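Local structure of versicolorin reductase (Brucella melitensis, 4NIM) at residues T104-I109 and P161-Y166; N192-G197 and R239-L244; I17-G22 and G42-G47. The protein probably catalyses the NAD(P)(H)-dependent oxidation or reduction of a small organic substrate, as other short-chain dehydrogenases/reductases do. One frame throughout, in Å; residues are numbered along the deposited sequence.

In the fold
All three contacts belong to one Rossmann-type domain built on a parallel sheet of seven strands. Interaction 3 pairs strands 17-20 and 42-47, the first two in the chain, and interaction 2 packs a helix on strand 190-196; their centres lie about 16 Å apart. Interaction 1 is a surface contact about 20 Å from the chain's centre, its own centre about 28 Å from that of interaction 3 and about 23 Å from that of interaction 2. By family resemblance, interaction 3 leads into the glycine-rich loop that probably receives the dinucleotide, while interaction 1 includes Tyr166, which matches the SDR active-site tyrosine. Interaction 2 reaches this neighbourhood through Asn195, bonded to the carbonyl of Ser153, whose OG makes a weak hydrogen bond with Tyr166 OH.

Interaction 1 (T104-I109 and P161-Y166); sequences TDRGTI and PFIAAY
Gly107 O is gripped by two donors. Ala164 N gives it a 3.0 Å bond nearly in line with the carbonyl, and a water 2.7 Å from the same Gly107 O adds a second. The neighbouring N-H of the glycine returns a bond in the other direction, Gly107 N to Phe162 O at 2.8 Å, with the donor tilted 34° from the carbonyl plane. Together they form a single bridge between two loops. With no side chain, Gly107 readily adopts the extended backbone (phi 169°) that this exchange uses.

Ile163 is the N-cap residue of helix 164-183, so the N-H groups that follow lack partners from within the helix. Segment 104-109 supplies them: Gly107 O meets Ala164 N directly and Ala165 N through its water, while a second water links Asp105 O to Tyr166 N. These carbonyls face the positive end of the helix, which probably polarises them.

Side chains close the rest. Arg106 CG passes 3.8 Å from Ile163 CG2, the two side chains crossing obliquely, and the same CG touches the edge of the Phe162 ring at CD1, 4.2 Å away. Here the aliphatic stem of the arginine does the packing while its charged end leads away. Tyr166 CG stands anti to the backbone N (chi1 166°), which carries the ring alongside Thr104; CE1 is 3.9 Å from Thr104 CG2. Tyr166 corresponds to the tyrosine of the family's YxxxK motif, and its OH makes a weak hydrogen bond with Ser153 OG.

The contact thus ties the loop after strand 96-99 to the start of helix 164-183, and helix 114-142 flanks both partners: Arg119 forms a salt bridge with Asp105, and Phe117 and Leu120 touch Ala165.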
loop_
_atom_site.group_PDB
_atom_site.type_symbol
_atom_site.label_atom_id
_atom_site.label_comp_id
_atom_site.label_asym_id
_atom_site.label_seq_id
_atom_site.Cartn_x
_atom_site.Cartn_y
_atom_site.Cartn_z
ATOM N N THR A 104 -5.934 -8.583 -7.441
ATOM C CA THR A 104 -7.365 -8.457 -7.591
ATOM C C THR A 104 -8.032 -9.698 -8.255
ATOM O O THR A 104 -9.080 -9.571 -8.883
ATOM C CB THR A 104 -7.679 -7.224 -8.451
ATOM O OG1 THR A 104 -7.090 -7.436 -9.729
ATOM C CG2 THR A 104 -7.118 -5.950 -7.827
ATOM N N ASP A 105 -7.439 -10.876 -8.091
ATOM C CA ASP A 105 -8.051 -12.132 -8.542
ATOM C C ASP A 105 -9.508 -12.250 -8.075
ATOM O O ASP A 105 -9.830 -11.956 -6.926
ATOM C CB ASP A 105 -7.305 -13.371 -8.005
ATOM C CG ASP A 105 -5.895 -13.499 -8.555
ATOM O OD1 ASP A 105 -5.240 -12.452 -8.714
ATOM O OD2 ASP A 105 -5.458 -14.641 -8.850
ATOM N N ARG A 106 -10.338 -12.732 -8.997
ATOM C CA ARG A 106 -11.773 -12.848 -8.827
ATOM C C ARG A 106 -12.219 -14.244 -8.445
ATOM O O ARG A 106 -11.558 -15.218 -8.760
ATOM C CB ARG A 106 -12.461 -12.454 -10.152
ATOM C CG ARG A 106 -12.259 -10.972 -10.467
ATOM C CD ARG A 106 -12.486 -10.608 -11.920
ATOM N NE ARG A 106 -11.468 -11.338 -12.678
ATOM C CZ ARG A 106 -11.678 -12.210 -13.672
ATOM N NH1 ARG A 106 -12.900 -12.430 -14.155
ATOM N NH2 ARG A 106 -10.631 -12.851 -14.198
ATOM N N GLY A 107 -13.397 -14.326 -7.850
ATOM C CA GLY A 107 -14.009 -15.576 -7.526
ATOM C C GLY A 107 -15.190 -15.358 -6.625
ATOM O O GLY A 107 -15.186 -14.445 -5.763
ATOM N N THR A 108 -16.200 -16.207 -6.771
ATOM C CA THR A 108 -17.334 -16.185 -5.857
ATOM C C THR A 108 -17.100 -17.122 -4.665
ATOM O O THR A 108 -16.149 -17.957 -4.661
ATOM C CB THR A 108 -18.635 -16.657 -6.530
ATOM O OG1 THR A 108 -18.540 -18.051 -6.829
ATOM C CG2 THR A 108 -18.916 -15.893 -7.810
ATOM N N ILE A 109 -18.013 -17.010 -3.687
ATOM C CA ILE A 109 -17.989 -17.905 -2.529
ATOM C C ILE A 109 -18.118 -19.359 -2.987
ATOM O O ILE A 109 -17.653 -20.250 -2.313
ATOM C CB ILE A 109 -19.049 -17.524 -1.457
ATOM C CG1 ILE A 109 -18.873 -18.338 -0.164
ATOM C CG2 ILE A 109 -20.452 -17.755 -1.977
ATOM C CD1 ILE A 109 -17.547 -18.148 0.511
ATOM N N PRO A 161 -19.982 -9.736 -4.942
ATOM C CA PRO A 161 -19.991 -11.209 -4.926
ATOM C C PRO A 161 -18.942 -11.825 -5.832
ATOM O O PRO A 161 -18.548 -12.938 -5.580
ATOM C CB PRO A 161 -21.390 -11.568 -5.409
ATOM C CG PRO A 161 -22.225 -10.384 -5.132
ATOM C CD PRO A 161 -21.307 -9.177 -5.246
ATOM N N PHE A 162 -18.425 -11.060 -6.813
ATOM C CA PHE A 162 -17.506 -11.624 -7.800
ATOM C C PHE A 162 -16.067 -11.614 -7.303
ATOM O O PHE A 162 -15.183 -12.188 -7.950
ATOM C CB PHE A 162 -17.658 -10.972 -9.189
ATOM C CG PHE A 162 -17.215 -9.544 -9.234
ATOM C CD1 PHE A 162 -15.924 -9.218 -9.555
ATOM C CD2 PHE A 162 -18.114 -8.523 -8.967
ATOM C CE1 PHE A 162 -15.515 -7.900 -9.599
ATOM C CE2 PHE A 162 -17.704 -7.188 -9.000
ATOM C CZ PHE A 162 -16.388 -6.886 -9.290
ATOM N N ILE A 163 -15.857 -11.018 -6.130
ATOM C CA ILE A 163 -14.560 -10.925 -5.498
ATOM C C ILE A 163 -14.591 -11.224 -3.997
ATOM O O ILE A 163 -14.004 -10.497 -3.192
ATOM C CB ILE A 163 -13.894 -9.538 -5.768
ATOM C CG1 ILE A 163 -14.903 -8.376 -5.698
ATOM C CG2 ILE A 163 -13.109 -9.519 -7.063
ATOM C CD1 ILE A 163 -14.261 -7.025 -5.953
ATOM N N ALA A 164 -15.182 -12.360 -3.597
ATOM C CA ALA A 164 -15.389 -12.608 -2.194
ATOM C C ALA A 164 -14.129 -12.628 -1.378
ATOM O O ALA A 164 -14.082 -11.969 -0.329
ATOM C CB ALA A 164 -16.186 -13.908 -1.954
ATOM N N ALA A 165 -13.139 -13.426 -1.772
ATOM C CA ALA A 165 -11.941 -13.568 -0.952
ATOM C C ALA A 165 -11.126 -12.261 -0.954
ATOM O O ALA A 165 -10.544 -11.875 0.098
ATOM C CB ALA A 165 -11.059 -14.715 -1.459
ATOM N N TYR A 166 -11.141 -11.590 -2.088
ATOM C CA TYR A 166 -10.447 -10.279 -2.226
ATOM C C TYR A 166 -10.998 -9.300 -1.192
ATOM O O TYR A 166 -10.237 -8.656 -0.470
ATOM C CB TYR A 166 -10.657 -9.689 -3.617
ATOM C CG TYR A 166 -10.276 -8.220 -3.785
ATOM C CD1 TYR A 166 -9.027 -7.856 -4.114
ATOM C CD2 TYR A 166 -11.237 -7.212 -3.599
ATOM C CE1 TYR A 166 -8.688 -6.497 -4.316
ATOM C CE2 TYR A 166 -10.927 -5.875 -3.707
ATOM C CZ TYR A 166 -9.668 -5.530 -4.093
ATOM O OH TYR A 166 -9.429 -4.202 -4.209
HETATM O O HOH W 1 -11.819 -12.525 -4.908
HETATM O O HOH W 2 -12.972 -14.907 -4.237
HETATM O O HOH W 3 -19.785 -14.917 -3.941
#

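Interaction 2 (N192-G197 and R239-L244)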
loop_
_atom_site.group_PDB
_atom_site.type_symbol
_atom_site.label_atom_id
_atom_site.label_comp_id
_atom_site.label_asym_id
_atom_site.label_seq_id
_atom_site.Cartn_x
_atom_site.Cartn_y
_atom_site.Cartn_z
ATOM N N ASN A 192 -1.965 4.511 8.598
ATOM C CA ASN A 192 -3.237 4.938 8.066
ATOM C C ASN A 192 -3.551 4.178 6.808
ATOM O O ASN A 192 -2.644 3.613 6.143
ATOM C CB ASN A 192 -3.220 6.425 7.775
ATOM C CG ASN A 192 -3.141 7.256 9.024
ATOM O OD1 ASN A 192 -4.089 7.345 9.801
ATOM N ND2 ASN A 192 -2.012 7.907 9.196
ATOM N N SER A 193 -4.840 4.141 6.489
ATOM C CA SER A 193 -5.293 3.443 5.304
ATOM C C SER A 193 -6.004 4.343 4.317
ATOM O O SER A 193 -6.763 5.210 4.708
ATOM C CB SER A 193 -6.283 2.311 5.737
ATOM O OG SER A 193 -6.711 1.620 4.578
ATOM N N LEU A 194 -5.758 4.102 3.041
ATOM C CA LEU A 194 -6.458 4.788 1.988
ATOM C C LEU A 194 -7.246 3.739 1.226
ATOM O O LEU A 194 -6.657 2.809 0.657
ATOM C CB LEU A 194 -5.481 5.539 1.065
ATOM C CG LEU A 194 -6.190 6.436 0.049
ATOM C CD1 LEU A 194 -6.808 7.648 0.730
ATOM C CD2 LEU A 194 -5.193 6.879 -1.031
ATOM N N ASN A 195 -8.574 3.866 1.236
ATOM C CA ASN A 195 -9.422 2.789 0.741
ATOM C C ASN A 195 -9.967 3.204 -0.614
ATOM O O ASN A 195 -10.931 3.968 -0.702
ATOM C CB ASN A 195 -10.551 2.422 1.701
ATOM C CG ASN A 195 -10.048 1.720 2.945
ATOM O OD1 ASN A 195 -9.166 2.241 3.635
ATOM N ND2 ASN A 195 -10.641 0.569 3.264
ATOM N N ILE A 196 -9.370 2.658 -1.654
ATOM C CA ILE A 196 -9.585 3.169 -3.002
ATOM C C ILE A 196 -10.583 2.383 -3.804
ATOM O O ILE A 196 -10.870 1.188 -3.559
ATOM C CB ILE A 196 -8.253 3.298 -3.804
ATOM C CG1 ILE A 196 -7.567 1.941 -4.006
ATOM C CG2 ILE A 196 -7.321 4.279 -3.138
ATOM C CD1 ILE A 196 -6.438 2.004 -5.021
ATOM N N GLY A 197 -11.200 3.107 -4.730
ATOM C CA GLY A 197 -12.020 2.521 -5.784
ATOM C C GLY A 197 -11.167 1.844 -6.844
ATOM O O GLY A 197 -9.989 1.585 -6.634
ATOM N N ARG A 239 -1.294 11.579 -4.475
ATOM C CA ARG A 239 -1.346 12.805 -3.689
ATOM C C ARG A 239 -1.925 12.578 -2.308
ATOM O O ARG A 239 -1.425 13.118 -1.336
ATOM C CB ARG A 239 -2.072 13.922 -4.447
ATOM C CG ARG A 239 -1.196 14.450 -5.597
ATOM C CD ARG A 239 -1.810 15.618 -6.372
ATOM N NE ARG A 239 -3.256 15.499 -6.351
ATOM C CZ ARG A 239 -4.111 16.314 -6.976
ATOM N NH1 ARG A 239 -3.665 17.313 -7.752
ATOM N NH2 ARG A 239 -5.412 16.085 -6.832
ATOM N N ALA A 240 -2.953 11.755 -2.221
ATOM C CA ALA A 240 -3.561 11.423 -0.932
ATOM C C ALA A 240 -2.598 10.582 -0.098
ATOM O O ALA A 240 -2.469 10.758 1.110
ATOM C CB ALA A 240 -4.871 10.686 -1.168
ATOM N N ILE A 241 -1.890 9.685 -0.756
ATOM C CA ILE A 241 -0.871 8.904 -0.085
ATOM C C ILE A 241 0.219 9.801 0.479
ATOM O O ILE A 241 0.621 9.648 1.658
ATOM C CB ILE A 241 -0.280 7.837 -1.036
ATOM C CG1 ILE A 241 -1.359 6.750 -1.334
ATOM C CG2 ILE A 241 0.949 7.169 -0.414
ATOM C CD1 ILE A 241 -0.929 5.735 -2.366
ATOM N N ALA A 242 0.748 10.708 -0.348
ATOM C CA ALA A 242 1.728 11.650 0.131
ATOM C C ALA A 242 1.285 12.441 1.370
ATOM O O ALA A 242 2.085 12.617 2.331
ATOM C CB ALA A 242 2.167 12.585 -0.992
ATOM N N PHE A 243 0.029 12.890 1.377
ATOM C CA PHE A 243 -0.512 13.580 2.540
ATOM C C PHE A 243 -0.325 12.723 3.780
ATOM O O PHE A 243 0.238 13.171 4.788
ATOM C CB PHE A 243 -1.983 13.973 2.330
ATOM C CG PHE A 243 -2.717 14.396 3.597
ATOM C CD1 PHE A 243 -2.502 15.650 4.173
ATOM C CD2 PHE A 243 -3.661 13.555 4.181
ATOM C CE1 PHE A 243 -3.191 16.053 5.310
ATOM C CE2 PHE A 243 -4.357 13.957 5.329
ATOM C CZ PHE A 243 -4.127 15.199 5.882
ATOM N N LEU A 244 -0.779 11.462 3.685
ATOM C CA LEU A 244 -0.768 10.554 4.806
ATOM C C LEU A 244 0.630 10.128 5.215
ATOM O O LEU A 244 0.838 9.826 6.379
ATOM C CB LEU A 244 -1.588 9.288 4.521
ATOM C CG LEU A 244 -3.078 9.498 4.265
ATOM C CD1 LEU A 244 -3.758 8.206 3.776
ATOM C CD2 LEU A 244 -3.721 9.986 5.546
HETATM O O HOH W 4 0.357 7.413 7.537
#
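Asn192 opens the strand side of a helix-on-sheet contact of the Rossmann fold, in which helix 234-245 lies against strand 190-196. The two short segments run almost antiparallel, at 168°, with axes 9.4 Å apart, so the start of the strand faces the later part of the helix. Asn192 CB touches Leu244 CD2 at 4.2 Å. Its amide suits a place beside the loop that leads to strand 256-259: ND2 donates to a water 2.9 Å away, which in turn donates to Leu244 O at 2.7 Å, while ND2 also donates to Met252 O, and OD1 accepts from Ala255 N. With both amide atoms held, the group's rotation is fixed, and a carbonyl near the end of the helix gains a partner.

Ser193 points its side chain away from the helix, as the alternation of a strand demands. Leu194 comes next and shares most of the apolar packing about equally with Leu244. Its CG stands anti to the backbone N (chi1 -172°), sending both methyl groups out toward the helix. CD2 rests on two successive residues, 3.8 Å from Ala240 CB and 3.8 Å from Ile241 CG1, and the Leu194 and Ile241 side chains cross at about a right angle. The small Ala240 lets the leucine come close to the helix backbone, whereas Leu244, one turn on, reaches back with CD1 to Leu194 CB at 4.2 Å. Val257 and Phe259 of strand 256-259 also touch Leu194.

Asn195 again turns from the helix, to the side of Ser193. Its ND2 binds Asp174 OD2 and Ser153 O, and its OD1 accepts the hydroxyl of Ser193: OG to OD1 is 2.7 Å, with the donor tilted 34° from the amide carbonyl plane.

Interaction 3 (I17-G22 and G42-G47)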
loop_
_atom_site.group_PDB
_atom_site.type_symbol
_atom_site.label_atom_id
_atom_site.label_comp_id
_atom_site.label_asym_id
_atom_site.label_seq_id
_atom_site.Cartn_x
_atom_site.Cartn_y
_atom_site.Cartn_z
ATOM N N ILE A 17 13.413 8.540 3.351
ATOM C CA ILE A 17 13.638 7.252 2.716
ATOM C C ILE A 17 12.315 6.474 2.752
ATOM O O ILE A 17 11.729 6.344 3.804
ATOM C CB ILE A 17 14.703 6.440 3.499
ATOM C CG1 ILE A 17 15.979 7.265 3.719
ATOM C CG2 ILE A 17 15.052 5.132 2.776
ATOM C CD1 ILE A 17 16.709 7.604 2.443
ATOM N N ALA A 18 11.860 5.989 1.603
ATOM C CA ALA A 18 10.595 5.254 1.509
ATOM C C ALA A 18 10.725 3.920 0.801
ATOM O O ALA A 18 11.453 3.772 -0.170
ATOM C CB ALA A 18 9.537 6.104 0.801
ATOM N N VAL A 19 9.978 2.944 1.303
ATOM C CA VAL A 19 9.694 1.694 0.601
ATOM C C VAL A 19 8.273 1.831 0.080
ATOM O O VAL A 19 7.396 2.236 0.830
ATOM C CB VAL A 19 9.756 0.505 1.553
ATOM C CG1 VAL A 19 9.117 -0.740 0.909
ATOM C CG2 VAL A 19 11.197 0.252 1.982
ATOM N N ILE A 20 8.087 1.543 -1.208
ATOM C CA ILE A 20 6.762 1.544 -1.854
ATOM C C ILE A 20 6.650 0.269 -2.657
ATOM O O ILE A 20 7.507 0.012 -3.505
ATOM C CB ILE A 20 6.612 2.716 -2.827
ATOM C CG1 ILE A 20 6.930 4.039 -2.122
ATOM C CG2 ILE A 20 5.230 2.698 -3.481
ATOM C CD1 ILE A 20 7.221 5.199 -3.060
ATOM N N THR A 21 5.656 -0.575 -2.338
ATOM C CA THR A 21 5.460 -1.827 -3.050
ATOM C C THR A 21 4.555 -1.580 -4.272
ATOM O O THR A 21 3.961 -0.516 -4.390
ATOM C CB THR A 21 4.846 -2.905 -2.135
ATOM O OG1 THR A 21 3.553 -2.476 -1.659
ATOM C CG2 THR A 21 5.788 -3.199 -0.937
ATOM N N GLY A 22 4.495 -2.550 -5.175
ATOM C CA GLY A 22 3.628 -2.503 -6.344
ATOM C C GLY A 22 4.101 -1.384 -7.260
ATOM O O GLY A 22 3.295 -0.714 -7.917
ATOM N N GLY A 42 15.607 8.761 -0.913
ATOM C CA GLY A 42 15.882 7.403 -1.330
ATOM C C GLY A 42 14.590 6.624 -1.375
ATOM O O GLY A 42 13.755 6.818 -0.548
ATOM N N LEU A 43 14.434 5.815 -2.411
ATOM C CA LEU A 43 13.245 5.061 -2.652
ATOM C C LEU A 43 13.642 3.627 -2.919
ATOM O O LEU A 43 14.565 3.355 -3.666
ATOM C CB LEU A 43 12.508 5.632 -3.852
ATOM C CG LEU A 43 11.926 7.026 -3.629
ATOM C CD1 LEU A 43 11.470 7.617 -4.963
ATOM C CD2 LEU A 43 10.792 6.971 -2.572
ATOM N N VAL A 44 12.923 2.686 -2.298
ATOM C CA VAL A 44 13.090 1.289 -2.596
ATOM C C VAL A 44 11.811 0.895 -3.253
ATOM O O VAL A 44 10.720 1.046 -2.652
ATOM C CB VAL A 44 13.311 0.436 -1.331
ATOM C CG1 VAL A 44 13.502 -1.023 -1.692
ATOM C CG2 VAL A 44 14.549 0.931 -0.598
ATOM N N ILE A 45 11.935 0.431 -4.484
ATOM C CA ILE A 45 10.800 -0.047 -5.250
ATOM C C ILE A 45 10.943 -1.530 -5.548
ATOM O O ILE A 45 12.034 -2.114 -5.431
ATOM C CB ILE A 45 10.598 0.740 -6.569
ATOM C CG1 ILE A 45 11.890 0.793 -7.392
ATOM C CG2 ILE A 45 10.092 2.146 -6.251
ATOM C CD1 ILE A 45 11.638 1.030 -8.850
ATOM N N CYS A 46 9.843 -2.163 -5.935
ATOM C CA CYS A 46 9.864 -3.618 -6.050
ATOM C C CYS A 46 8.717 -4.202 -6.846
ATOM O O CYS A 46 7.682 -3.558 -7.050
ATOM C CB CYS A 46 9.878 -4.284 -4.667
ATOM S SG CYS A 46 8.427 -3.886 -3.641
ATOM N N GLY A 47 8.940 -5.425 -7.313
ATOM C CA GLY A 47 8.000 -6.108 -8.171
ATOM C C GLY A 47 8.616 -7.314 -8.861
ATOM O O GLY A 47 9.725 -7.723 -8.555
HETATM O O HOH W 5 5.727 -5.228 -5.484
#
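Three backbone hydrogen bonds zip Ile17-Ile20 to Gly42-Val44 as parallel strands: Ala18 N to Gly42 O (3.0 Å), Val44 N to Ala18 O (2.8 Å) and Ile20 N to Val44 O (3.0 Å). Each acceptor also receives a CA-H contact: Ile17 CA points at Gly42 O, Leu43 CA at Ala18 O and Val19 CA at Val44 O.

Apolar contacts sort by sheet face. Leu43 CD2 lies 3.7 Å from Ala18 CB and also meets Ile20 CD1; Phe35 of helix 26-37 touches Ala18 and Ile20, and Leu60 of helix 50-63 touches Leu43. On the other face Val19 and Val44 lie side by side, covered by helix 77-91. Gly42, lacking a side chain, lets Ile17 CD1 settle 3.7 Å from its N.

Sulfur and water take over where the strands splay. With chi1 at 60°, which sets SG between the backbone N and the carbonyl carbon, Cys46 SG comes 3.7 Å from Thr21 CA. Ser23 OG bonds both Ile20 O and Cys46 N, and a water accepts from Gly22 N and donates weakly to Cys46 O.

Branched aliphatic residues thus seal the beta-alpha-beta core, while its polar, splayed end opens at Thr21-Gly22 into the glycine-rich turn that, as in relatives, probably binds the dinucleotide.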